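PDB 3TT2: GCN5-related N-acetyltransferase, which probably transfers acyl groups, such as the acetyl group of acetyl-CoA, as other GCN5-related N-acetyltransferases do, though its substrate is not established. Local coordinates for residues A[80-85]-A[113-118]; A[156-161]-A[270-275]; A[219-224]-A[276-281]. All coordinates share one frame; numbering follows the deposited sequence.

Contact 1. Residues A[80-85]-A[113-118]; sequences RRYVQL and QDRMHL
Tyr82 lies at the tip of the hairpin between strands 71-80 and 84-91 and faces Arg115 and Leu118, near the end of helix 100-115; residues 116-118 form a 3-10 turn. The two backbones are nearest at Tyr82 CA and Met116 CA, 6.4 Å apart, and no hydrogen bond joins them. Arg81 and Tyr82 both take left-handed helical backbone angles and so reverse the chain within two residues. Val83 and Gln84 then both face Arg80, a classic beta bulge in which Val83 N donates to Arg80 O at 2.9 Å. On the other segment, Leu118 N reaches back to Arg115 O at 3.1 Å, a bond that tightens the 3-10 turn.

The phenol ring carries the contact. Leu118 lays its CB over one ring face, 4.0 Å from the Tyr82 ring centroid and 22° off the normal, a CH-pi contact displaced toward CD2 and CE2. Leu118 CD1 approaches Tyr82 CZ at 3.8 Å, so CB and CD1 of the leucine touch two different parts of the same ring. Arg115 adds its CB at 4.1 Å from Tyr82 CD1, meeting the ring obliquely. With CG anti to its carbonyl carbon (chi1 -66°) and an extended chain, Arg115 carries its guanidinium away from the tyrosine, where NH1 bonds to Trp111 O and the charge makes a cation-pi contact with Trp111. Tyrosine suits this surface site because its faces accept aliphatic groups while its hydroxyl tolerates water.

The contact packs the hairpin tip against the C-terminal end of the helix in the beta-alpha-beta unit of strand 84-91, helix 100-115 and strand 125-132, the central crossover of the GNAT fold.

Contact 2. Residues A[156-161]-A[270-275]; sequences MAITLD and EVFGVY
Ile158 lies over one face of the Phe272 ring, its CG2 4.1 Å from the ring centroid and 19° off the normal, a CH-pi contact. This is helix-on-sheet packing in a GNAT fold: helix 263-278 connects the parallel strands 246-254 and 282-290, and strand 148-159 runs antiparallel beside the latter, with Ile158 and Val283 joined by backbone hydrogen bonding. The strand belongs to the first acetyltransferase region of the chain, the helix to the second.

Both branches of the isoleucine are used. CG1 stands anti to the backbone N (chi1 -170°) and carries CD1 out to Phe272 CD2 at 3.9 Å; CG2 lies over the face near CZ, while CD1 overhangs the CD2-CE2 rim on the same side. A beta-branched residue suits an extended strand, and phenylalanine gives the helix a broad apolar face that Val283 also touches.

Leu160, just past the strand, crosses Phe272 at about a right angle, its CD2 reaching Phe272 CB at 4.2 Å. Tyr275, one helical turn on, contributes only its root here, since its ring leads away and its OH bonds to Gln241 O. The other leucine methyl, CD1, fits between these two residues, 3.8 Å from both Phe272 O and Tyr275 CB.

Contact 3. Residues A[219-224]-A[276-281]; sequences DPELWL and YRRGVR
Salt bridges dominate here: the guanidinium of Arg278, at the end of helix 263-278, is gripped by Asp219 and Glu221 from the turn before strand 223-228. CG of Arg278 stands anti to the backbone N (chi1 -171°), and bends at chi2 and chi3 bring the head to the acids. The Asp219 carboxylate meets it edge on and nearly coplanar, the planes 9° apart. Arg278 NH1 bonds to the syn lone pair of Asp219 OD1 at 3.1 Å, and a weak bond runs from Arg278 NH2 to Asp219 OD1 at 2.9 Å. Arg278 NH1 also donates to Glu221 OE2 at 3.0 Å, straighter at 153°, but arrives from above the carboxylate plane. Thus NH1 serves both acids, and acceptors in two directions limit the rotation of the arginine head. The arginine probably favours the ionised form of both acids. Glu242 adds a long, weak ion pair at NE.

Within the second GNAT-family region, the network ties helix 263-278, which links parallel strands 246-254 and 282-290, to strand 223-228, next to the outermost strand 173-177.

Van der Waals packing comes from Leu222, which spreads over one face of the guanidinium, its CD2 3.8 Å from Arg278 NH1 and CD1 3.5 Å from Arg278 NH2. A leucine can cover that face without competing for the N-H groups.

Trp223 N donates to Pro220 O at 2.9 Å, closing the 3-10 turn that presents the acids. Gly279 ends the helix in a Schellman motif, its N 3.0 Å from Tyr276 O; lacking a side chain, it readily takes the positive phi required.

How the contacts relate
Contacts 2 and 3 share helix 263-278 and touch directly: Leu160 N lies 2.6 Å from Arg281 O, a probable hydrogen bond, and Asp161 OD1 forms a salt bridge with Arg281 NE at 2.7 Å. Contact 2 is the buried one and purely apolar; contact 3, partly buried at the end of the same helix, relies on charge. Contact 1 stands apart on the opposite side of the chain's centre, its centre about 38 Å from each of the others. It lies at the surface, yet its chemistry, an aliphatic group over an aromatic face, resembles that of contact 2 more than contact 3. Contacts 1 and 3 each lie within one acetyltransferase region, whereas contact 2 joins the two.

Contact 1. Residues A[80-85]-A[113-118]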
loop_
_atom_site.group_PDB
_atom_site.type_symbol
_atom_site.label_atom_id
_atom_site.label_comp_id
_atom_site.label_asym_id
_atom_site.label_seq_id
_atom_site.Cartn_x
_atom_site.Cartn_y
_atom_site.Cartn_z
ATOM N N ARG A 80 3.917 12.652 -0.273
ATOM C CA ARG A 80 3.602 12.930 -1.677
ATOM C C ARG A 80 3.544 14.430 -1.942
ATOM O O ARG A 80 2.605 15.094 -1.512
ATOM C CB ARG A 80 2.252 12.293 -2.047
ATOM C CG ARG A 80 1.734 12.654 -3.441
ATOM C CD ARG A 80 0.331 12.092 -3.716
ATOM N NE ARG A 80 0.270 10.641 -3.551
ATOM C CZ ARG A 80 -0.858 9.932 -3.518
ATOM N NH1 ARG A 80 -0.810 8.607 -3.360
ATOM N NH2 ARG A 80 -2.035 10.542 -3.639
ATOM N N ARG A 81 4.568 14.956 -2.619
ATOM C CA ARG A 81 4.627 16.348 -3.117
ATOM C C ARG A 81 4.400 17.368 -2.008
ATOM O O ARG A 81 4.057 18.512 -2.279
ATOM C CB ARG A 81 3.569 16.605 -4.203
ATOM C CG ARG A 81 3.802 15.957 -5.558
ATOM C CD ARG A 81 2.579 15.139 -5.936
ATOM N NE ARG A 81 2.195 15.284 -7.340
ATOM C CZ ARG A 81 0.980 15.006 -7.810
ATOM N NH1 ARG A 81 0.031 14.583 -6.984
ATOM N NH2 ARG A 81 0.707 15.156 -9.100
ATOM N N TYR A 82 4.588 16.943 -0.767
ATOM C CA TYR A 82 4.309 17.724 0.437
ATOM C C TYR A 82 2.862 18.208 0.523
ATOM O O TYR A 82 2.574 19.155 1.266
ATOM C CB TYR A 82 5.240 18.946 0.498
ATOM C CG TYR A 82 6.708 18.588 0.446
ATOM C CD1 TYR A 82 7.360 18.120 1.569
ATOM C CD2 TYR A 82 7.438 18.723 -0.724
ATOM C CE1 TYR A 82 8.690 17.797 1.539
ATOM C CE2 TYR A 82 8.786 18.400 -0.766
ATOM C CZ TYR A 82 9.408 17.936 0.373
ATOM O OH TYR A 82 10.756 17.613 0.348
ATOM N N VAL A 83 1.946 17.623 -0.244
ATOM C CA VAL A 83 0.528 17.913 -0.015
ATOM C C VAL A 83 -0.271 16.846 0.727
ATOM O O VAL A 83 -1.393 17.095 1.191
ATOM C CB VAL A 83 -0.193 18.222 -1.347
ATOM C CG1 VAL A 83 0.376 19.480 -1.965
ATOM C CG2 VAL A 83 -0.116 17.014 -2.296
ATOM N N GLN A 84 0.284 15.642 0.783
ATOM C CA GLN A 84 -0.363 14.558 1.480
ATOM C C GLN A 84 0.638 13.706 2.198
ATOM O O GLN A 84 1.455 13.031 1.562
ATOM C CB GLN A 84 -1.133 13.707 0.504
ATOM C CG GLN A 84 -1.844 12.537 1.130
ATOM C CD GLN A 84 -2.949 12.037 0.233
ATOM O OE1 GLN A 84 -2.811 11.005 -0.424
ATOM N NE2 GLN A 84 -4.050 12.791 0.172
ATOM N N LEU A 85 0.520 13.646 3.514
ATOM C CA LEU A 85 1.468 12.885 4.283
ATOM C C LEU A 85 0.780 11.660 4.832
ATOM O O LEU A 85 -0.233 11.764 5.517
ATOM C CB LEU A 85 2.007 13.731 5.422
ATOM C CG LEU A 85 3.178 13.012 6.077
ATOM C CD1 LEU A 85 4.394 13.041 5.138
ATOM C CD2 LEU A 85 3.479 13.582 7.460
ATOM N N GLN A 113 3.959 20.184 8.651
ATOM C CA GLN A 113 3.883 21.601 8.923
ATOM C C GLN A 113 5.232 22.312 8.795
ATOM O O GLN A 113 5.309 23.454 8.324
ATOM C CB GLN A 113 3.330 21.812 10.318
ATOM C CG GLN A 113 1.853 21.520 10.417
ATOM C CD GLN A 113 1.361 21.649 11.833
ATOM O OE1 GLN A 113 2.099 21.370 12.786
ATOM N NE2 GLN A 113 0.120 22.104 11.990
ATOM N N ASP A 114 6.290 21.632 9.210
ATOM C CA ASP A 114 7.640 22.174 9.164
ATOM C C ASP A 114 8.183 22.236 7.752
ATOM O O ASP A 114 9.122 22.992 7.482
ATOM C CB ASP A 114 8.595 21.298 9.990
ATOM C CG ASP A 114 8.364 21.420 11.476
ATOM O OD1 ASP A 114 7.508 22.234 11.849
ATOM O OD2 ASP A 114 9.033 20.727 12.273
ATOM N N ARG A 115 7.683 21.345 6.901
ATOM C CA ARG A 115 8.056 21.270 5.484
ATOM C C ARG A 115 7.062 21.913 4.483
ATOM O O ARG A 115 7.260 21.887 3.266
ATOM C CB ARG A 115 8.396 19.818 5.130
ATOM C CG ARG A 115 9.646 19.333 5.864
ATOM C CD ARG A 115 9.863 17.840 5.715
ATOM N NE ARG A 115 10.919 17.340 6.599
ATOM C CZ ARG A 115 10.798 17.184 7.915
ATOM N NH1 ARG A 115 9.674 17.506 8.535
ATOM N NH2 ARG A 115 11.810 16.717 8.620
HETATM N N MSE A 116 6.001 22.493 5.022
HETATM C CA MSE A 116 4.790 22.825 4.284
HETATM C C MSE A 116 4.995 23.868 3.193
HETATM O O MSE A 116 4.213 23.942 2.248
HETATM C CB MSE A 116 3.749 23.316 5.289
HETATM C CG MSE A 116 2.331 23.258 4.816
HETATM SE SE MSE A 116 1.089 23.616 6.266
HETATM C CE MSE A 116 1.814 25.260 7.019
ATOM N N HIS A 117 6.045 24.671 3.326
ATOM C CA HIS A 117 6.328 25.761 2.396
ATOM C C HIS A 117 6.766 25.273 1.016
ATOM O O HIS A 117 6.791 26.046 0.050
ATOM C CB HIS A 117 7.390 26.700 2.985
ATOM C CG HIS A 117 8.618 25.991 3.467
ATOM N ND1 HIS A 117 8.587 25.049 4.471
ATOM C CD2 HIS A 117 9.910 26.078 3.074
ATOM C CE1 HIS A 117 9.806 24.581 4.675
ATOM N NE2 HIS A 117 10.628 25.188 3.841
ATOM N N LEU A 118 7.102 23.989 0.931
ATOM C CA LEU A 118 7.560 23.368 -0.308
ATOM C C LEU A 118 6.400 22.869 -1.165
ATOM O O LEU A 118 6.599 22.371 -2.269
ATOM C CB LEU A 118 8.501 22.215 0.023
ATOM C CG LEU A 118 9.705 22.636 0.870
ATOM C CD1 LEU A 118 10.295 21.455 1.633
ATOM C CD2 LEU A 118 10.755 23.307 -0.002
#

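Contact 2. Residues A[156-161]-A[270-275]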
loop_
_atom_site.group_PDB
_atom_site.type_symbol
_atom_site.label_atom_id
_atom_site.label_comp_id
_atom_site.label_asym_id
_atom_site.label_seq_id
_atom_site.Cartn_x
_atom_site.Cartn_y
_atom_site.Cartn_z
HETATM N N MSE A 156 -6.512 -8.198 -0.073
HETATM C CA MSE A 156 -6.960 -9.519 -0.509
HETATM C C MSE A 156 -5.760 -10.441 -0.518
HETATM O O MSE A 156 -4.639 -10.007 -0.750
HETATM C CB MSE A 156 -7.606 -9.455 -1.895
HETATM C CG MSE A 156 -8.713 -8.432 -1.994
HETATM SE SE MSE A 156 -10.234 -8.624 -0.733
HETATM C CE MSE A 156 -11.041 -10.294 -1.378
ATOM N N ALA A 157 -5.976 -11.703 -0.200
ATOM C CA ALA A 157 -4.872 -12.651 -0.205
ATOM C C ALA A 157 -5.316 -13.940 -0.871
ATOM O O ALA A 157 -6.515 -14.231 -0.946
ATOM C CB ALA A 157 -4.437 -12.901 1.178
ATOM N N ILE A 158 -4.360 -14.683 -1.413
ATOM C CA ILE A 158 -4.668 -16.019 -1.931
ATOM C C ILE A 158 -3.479 -16.968 -1.785
ATOM O O ILE A 158 -2.345 -16.596 -2.071
ATOM C CB ILE A 158 -5.151 -15.987 -3.408
ATOM C CG1 ILE A 158 -5.693 -17.359 -3.806
ATOM C CG2 ILE A 158 -4.043 -15.511 -4.341
ATOM C CD1 ILE A 158 -6.114 -17.494 -5.251
ATOM N N THR A 159 -3.750 -18.207 -1.388
ATOM C CA THR A 159 -2.715 -19.193 -1.118
ATOM C C THR A 159 -2.812 -20.220 -2.212
ATOM O O THR A 159 -3.871 -20.830 -2.365
ATOM C CB THR A 159 -3.022 -19.900 0.175
ATOM O OG1 THR A 159 -2.735 -19.032 1.267
ATOM C CG2 THR A 159 -2.190 -21.132 0.332
ATOM N N LEU A 160 -1.763 -20.418 -3.011
ATOM C CA LEU A 160 -1.970 -21.333 -4.099
ATOM C C LEU A 160 -1.291 -22.633 -3.804
ATOM O O LEU A 160 -0.151 -22.839 -4.234
ATOM C CB LEU A 160 -1.233 -20.726 -5.285
ATOM C CG LEU A 160 -1.667 -19.327 -5.760
ATOM C CD1 LEU A 160 -0.604 -18.637 -6.600
ATOM C CD2 LEU A 160 -2.986 -19.335 -6.551
ATOM N N ASP A 161 -2.043 -23.588 -3.253
ATOM C CA ASP A 161 -1.497 -24.912 -2.988
ATOM C C ASP A 161 -1.982 -25.853 -4.058
ATOM O O ASP A 161 -1.558 -26.989 -4.115
ATOM C CB ASP A 161 -1.939 -25.434 -1.617
ATOM C CG ASP A 161 -1.262 -24.726 -0.462
ATOM O OD1 ASP A 161 -0.138 -24.220 -0.680
ATOM O OD2 ASP A 161 -1.859 -24.698 0.656
ATOM N N GLU A 270 -5.130 -15.739 -14.821
ATOM C CA GLU A 270 -3.889 -15.978 -15.554
ATOM C C GLU A 270 -2.610 -15.665 -14.744
ATOM O O GLU A 270 -1.658 -16.460 -14.763
ATOM C CB GLU A 270 -3.895 -15.224 -16.881
ATOM C CG GLU A 270 -2.715 -15.527 -17.788
ATOM C CD GLU A 270 -2.989 -16.612 -18.821
ATOM O OE1 GLU A 270 -2.074 -17.427 -19.065
ATOM O OE2 GLU A 270 -4.098 -16.650 -19.399
ATOM N N VAL A 271 -2.596 -14.529 -14.038
ATOM C CA VAL A 271 -1.449 -14.142 -13.202
ATOM C C VAL A 271 -1.229 -15.169 -12.104
ATOM O O VAL A 271 -0.102 -15.541 -11.812
ATOM C CB VAL A 271 -1.615 -12.750 -12.559
ATOM C CG1 VAL A 271 -0.348 -12.332 -11.910
ATOM C CG2 VAL A 271 -1.895 -11.758 -13.598
ATOM N N PHE A 272 -2.319 -15.641 -11.514
ATOM C CA PHE A 272 -2.245 -16.672 -10.496
ATOM C C PHE A 272 -1.643 -17.965 -11.045
ATOM O O PHE A 272 -0.911 -18.671 -10.361
ATOM C CB PHE A 272 -3.620 -16.915 -9.876
ATOM C CG PHE A 272 -4.127 -15.751 -9.073
ATOM C CD1 PHE A 272 -3.282 -14.722 -8.731
ATOM C CD2 PHE A 272 -5.452 -15.687 -8.662
ATOM C CE1 PHE A 272 -3.745 -13.654 -7.987
ATOM C CE2 PHE A 272 -5.922 -14.620 -7.914
ATOM C CZ PHE A 272 -5.073 -13.603 -7.580
ATOM N N GLY A 273 -1.942 -18.275 -12.290
ATOM C CA GLY A 273 -1.386 -19.470 -12.873
ATOM C C GLY A 273 0.114 -19.347 -12.990
ATOM O O GLY A 273 0.827 -20.295 -12.718
ATOM N N VAL A 274 0.593 -18.173 -13.385
ATOM C CA VAL A 274 2.027 -17.939 -13.517
ATOM C C VAL A 274 2.744 -18.080 -12.172
ATOM O O VAL A 274 3.813 -18.694 -12.086
ATOM C CB VAL A 274 2.316 -16.552 -14.079
ATOM C CG1 VAL A 274 3.781 -16.238 -13.950
ATOM C CG2 VAL A 274 1.865 -16.454 -15.527
ATOM N N TYR A 275 2.138 -17.518 -11.128
ATOM C CA TYR A 275 2.681 -17.610 -9.780
ATOM C C TYR A 275 2.676 -19.047 -9.325
ATOM O O TYR A 275 3.631 -19.523 -8.689
ATOM C CB TYR A 275 1.839 -16.809 -8.790
ATOM C CG TYR A 275 2.155 -15.340 -8.710
ATOM C CD1 TYR A 275 3.384 -14.896 -8.247
ATOM C CD2 TYR A 275 1.207 -14.397 -9.056
ATOM C CE1 TYR A 275 3.670 -13.537 -8.166
ATOM C CE2 TYR A 275 1.477 -13.055 -8.985
ATOM C CZ TYR A 275 2.709 -12.621 -8.546
ATOM O OH TYR A 275 2.956 -11.269 -8.467
#

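Contact 3. Residues A[219-224]-A[276-281]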
loop_
_atom_site.group_PDB
_atom_site.type_symbol
_atom_site.label_atom_id
_atom_site.label_comp_id
_atom_site.label_asym_id
_atom_site.label_seq_id
_atom_site.Cartn_x
_atom_site.Cartn_y
_atom_site.Cartn_z
ATOM N N ASP A 219 11.441 -8.890 -14.667
ATOM C CA ASP A 219 10.671 -10.106 -14.388
ATOM C C ASP A 219 9.305 -10.006 -15.075
ATOM O O ASP A 219 8.273 -9.971 -14.409
ATOM C CB ASP A 219 10.453 -10.205 -12.893
ATOM C CG ASP A 219 9.999 -11.573 -12.449
ATOM O OD1 ASP A 219 9.626 -12.410 -13.305
ATOM O OD2 ASP A 219 10.021 -11.809 -11.221
ATOM N N PRO A 220 9.302 -9.956 -16.411
ATOM C CA PRO A 220 8.118 -9.686 -17.232
ATOM C C PRO A 220 7.098 -10.821 -17.215
ATOM O O PRO A 220 5.957 -10.613 -17.628
ATOM C CB PRO A 220 8.690 -9.539 -18.640
ATOM C CG PRO A 220 10.154 -9.902 -18.543
ATOM C CD PRO A 220 10.412 -10.482 -17.217
ATOM N N GLU A 221 7.518 -12.005 -16.774
ATOM C CA GLU A 221 6.657 -13.180 -16.689
ATOM C C GLU A 221 5.351 -12.834 -15.956
ATOM O O GLU A 221 4.280 -13.360 -16.277
ATOM C CB GLU A 221 7.407 -14.268 -15.917
ATOM C CG GLU A 221 7.413 -15.692 -16.493
ATOM C CD GLU A 221 8.183 -16.684 -15.585
ATOM O OE1 GLU A 221 9.393 -16.912 -15.827
ATOM O OE2 GLU A 221 7.584 -17.233 -14.627
ATOM N N LEU A 222 5.466 -11.941 -14.972
ATOM C CA LEU A 222 4.367 -11.513 -14.102
ATOM C C LEU A 222 3.649 -10.209 -14.549
ATOM O O LEU A 222 2.749 -9.708 -13.853
ATOM C CB LEU A 222 4.901 -11.329 -12.676
ATOM C CG LEU A 222 5.628 -12.462 -11.926
ATOM C CD1 LEU A 222 6.140 -11.958 -10.586
ATOM C CD2 LEU A 222 4.719 -13.653 -11.724
ATOM N N TRP A 223 4.053 -9.639 -15.681
ATOM C CA TRP A 223 3.304 -8.525 -16.233
ATOM C C TRP A 223 2.433 -8.980 -17.393
ATOM O O TRP A 223 2.913 -9.211 -18.502
ATOM C CB TRP A 223 4.250 -7.442 -16.722
ATOM C CG TRP A 223 4.698 -6.568 -15.649
ATOM C CD1 TRP A 223 4.800 -6.880 -14.328
ATOM C CD2 TRP A 223 5.078 -5.200 -15.774
ATOM N NE1 TRP A 223 5.240 -5.786 -13.620
ATOM C CE2 TRP A 223 5.413 -4.740 -14.486
ATOM C CE3 TRP A 223 5.174 -4.315 -16.853
ATOM C CZ2 TRP A 223 5.842 -3.436 -14.247
ATOM C CZ3 TRP A 223 5.599 -3.017 -16.616
ATOM C CH2 TRP A 223 5.927 -2.592 -15.323
ATOM N N LEU A 224 1.132 -9.035 -17.151
ATOM C CA LEU A 224 0.205 -9.504 -18.163
ATOM C C LEU A 224 -0.621 -8.372 -18.717
ATOM O O LEU A 224 -1.019 -7.453 -18.000
ATOM C CB LEU A 224 -0.724 -10.575 -17.612
ATOM C CG LEU A 224 -0.032 -11.812 -17.071
ATOM C CD1 LEU A 224 -1.118 -12.775 -16.727
ATOM C CD2 LEU A 224 0.862 -12.409 -18.100
ATOM N N TYR A 276 1.576 -19.732 -9.617
ATOM C CA TYR A 276 1.434 -21.083 -9.129
ATOM C C TYR A 276 2.481 -21.958 -9.768
ATOM O O TYR A 276 3.152 -22.719 -9.095
ATOM C CB TYR A 276 0.055 -21.661 -9.397
ATOM C CG TYR A 276 -0.006 -23.133 -9.050
ATOM C CD1 TYR A 276 -0.123 -23.555 -7.714
ATOM C CD2 TYR A 276 0.082 -24.113 -10.045
ATOM C CE1 TYR A 276 -0.159 -24.913 -7.386
ATOM C CE2 TYR A 276 0.045 -25.473 -9.722
ATOM C CZ TYR A 276 -0.075 -25.854 -8.396
ATOM O OH TYR A 276 -0.115 -27.174 -8.078
ATOM N N ARG A 277 2.650 -21.848 -11.072
ATOM C CA ARG A 277 3.539 -22.804 -11.699
ATOM C C ARG A 277 5.005 -22.369 -11.577
ATOM O O ARG A 277 5.924 -23.084 -11.944
ATOM C CB ARG A 277 3.038 -23.199 -13.099
ATOM C CG ARG A 277 3.484 -22.365 -14.245
ATOM C CD ARG A 277 2.626 -22.752 -15.447
ATOM N NE ARG A 277 1.354 -22.027 -15.463
ATOM C CZ ARG A 277 1.172 -20.853 -16.064
ATOM N NH1 ARG A 277 2.174 -20.266 -16.722
ATOM N NH2 ARG A 277 -0.014 -20.269 -16.013
ATOM N N ARG A 278 5.183 -21.190 -11.003
ATOM C CA ARG A 278 6.469 -20.683 -10.519
ATOM C C ARG A 278 6.821 -21.142 -9.090
ATOM O O ARG A 278 7.978 -21.065 -8.651
ATOM C CB ARG A 278 6.362 -19.173 -10.513
ATOM C CG ARG A 278 7.588 -18.428 -10.248
ATOM C CD ARG A 278 7.616 -17.327 -11.259
ATOM N NE ARG A 278 8.223 -16.116 -10.735
ATOM C CZ ARG A 278 8.442 -15.033 -11.466
ATOM N NH1 ARG A 278 8.116 -15.014 -12.757
ATOM N NH2 ARG A 278 8.992 -13.970 -10.908
ATOM N N GLY A 279 5.806 -21.590 -8.358
ATOM C CA GLY A 279 5.975 -22.042 -6.989
ATOM C C GLY A 279 5.773 -20.991 -5.903
ATOM O O GLY A 279 6.147 -21.207 -4.736
ATOM N N VAL A 280 5.193 -19.844 -6.260
ATOM C CA VAL A 280 4.916 -18.826 -5.238
ATOM C C VAL A 280 3.631 -19.169 -4.498
ATOM O O VAL A 280 2.577 -19.323 -5.110
ATOM C CB VAL A 280 4.826 -17.417 -5.815
ATOM C CG1 VAL A 280 4.296 -16.472 -4.782
ATOM C CG2 VAL A 280 6.189 -16.960 -6.287
ATOM N N ARG A 281 3.721 -19.312 -3.182
ATOM C CA ARG A 281 2.587 -19.811 -2.430
ATOM C C ARG A 281 1.537 -18.742 -2.185
ATOM O O ARG A 281 0.346 -19.001 -2.314
ATOM C CB ARG A 281 3.041 -20.438 -1.115
ATOM C CG ARG A 281 1.901 -20.961 -0.291
ATOM C CD ARG A 281 2.289 -22.211 0.437
ATOM N NE ARG A 281 1.153 -22.797 1.149
ATOM C CZ ARG A 281 0.842 -22.508 2.406
ATOM N NH1 ARG A 281 1.581 -21.632 3.080
ATOM N NH2 ARG A 281 -0.196 -23.098 2.992
#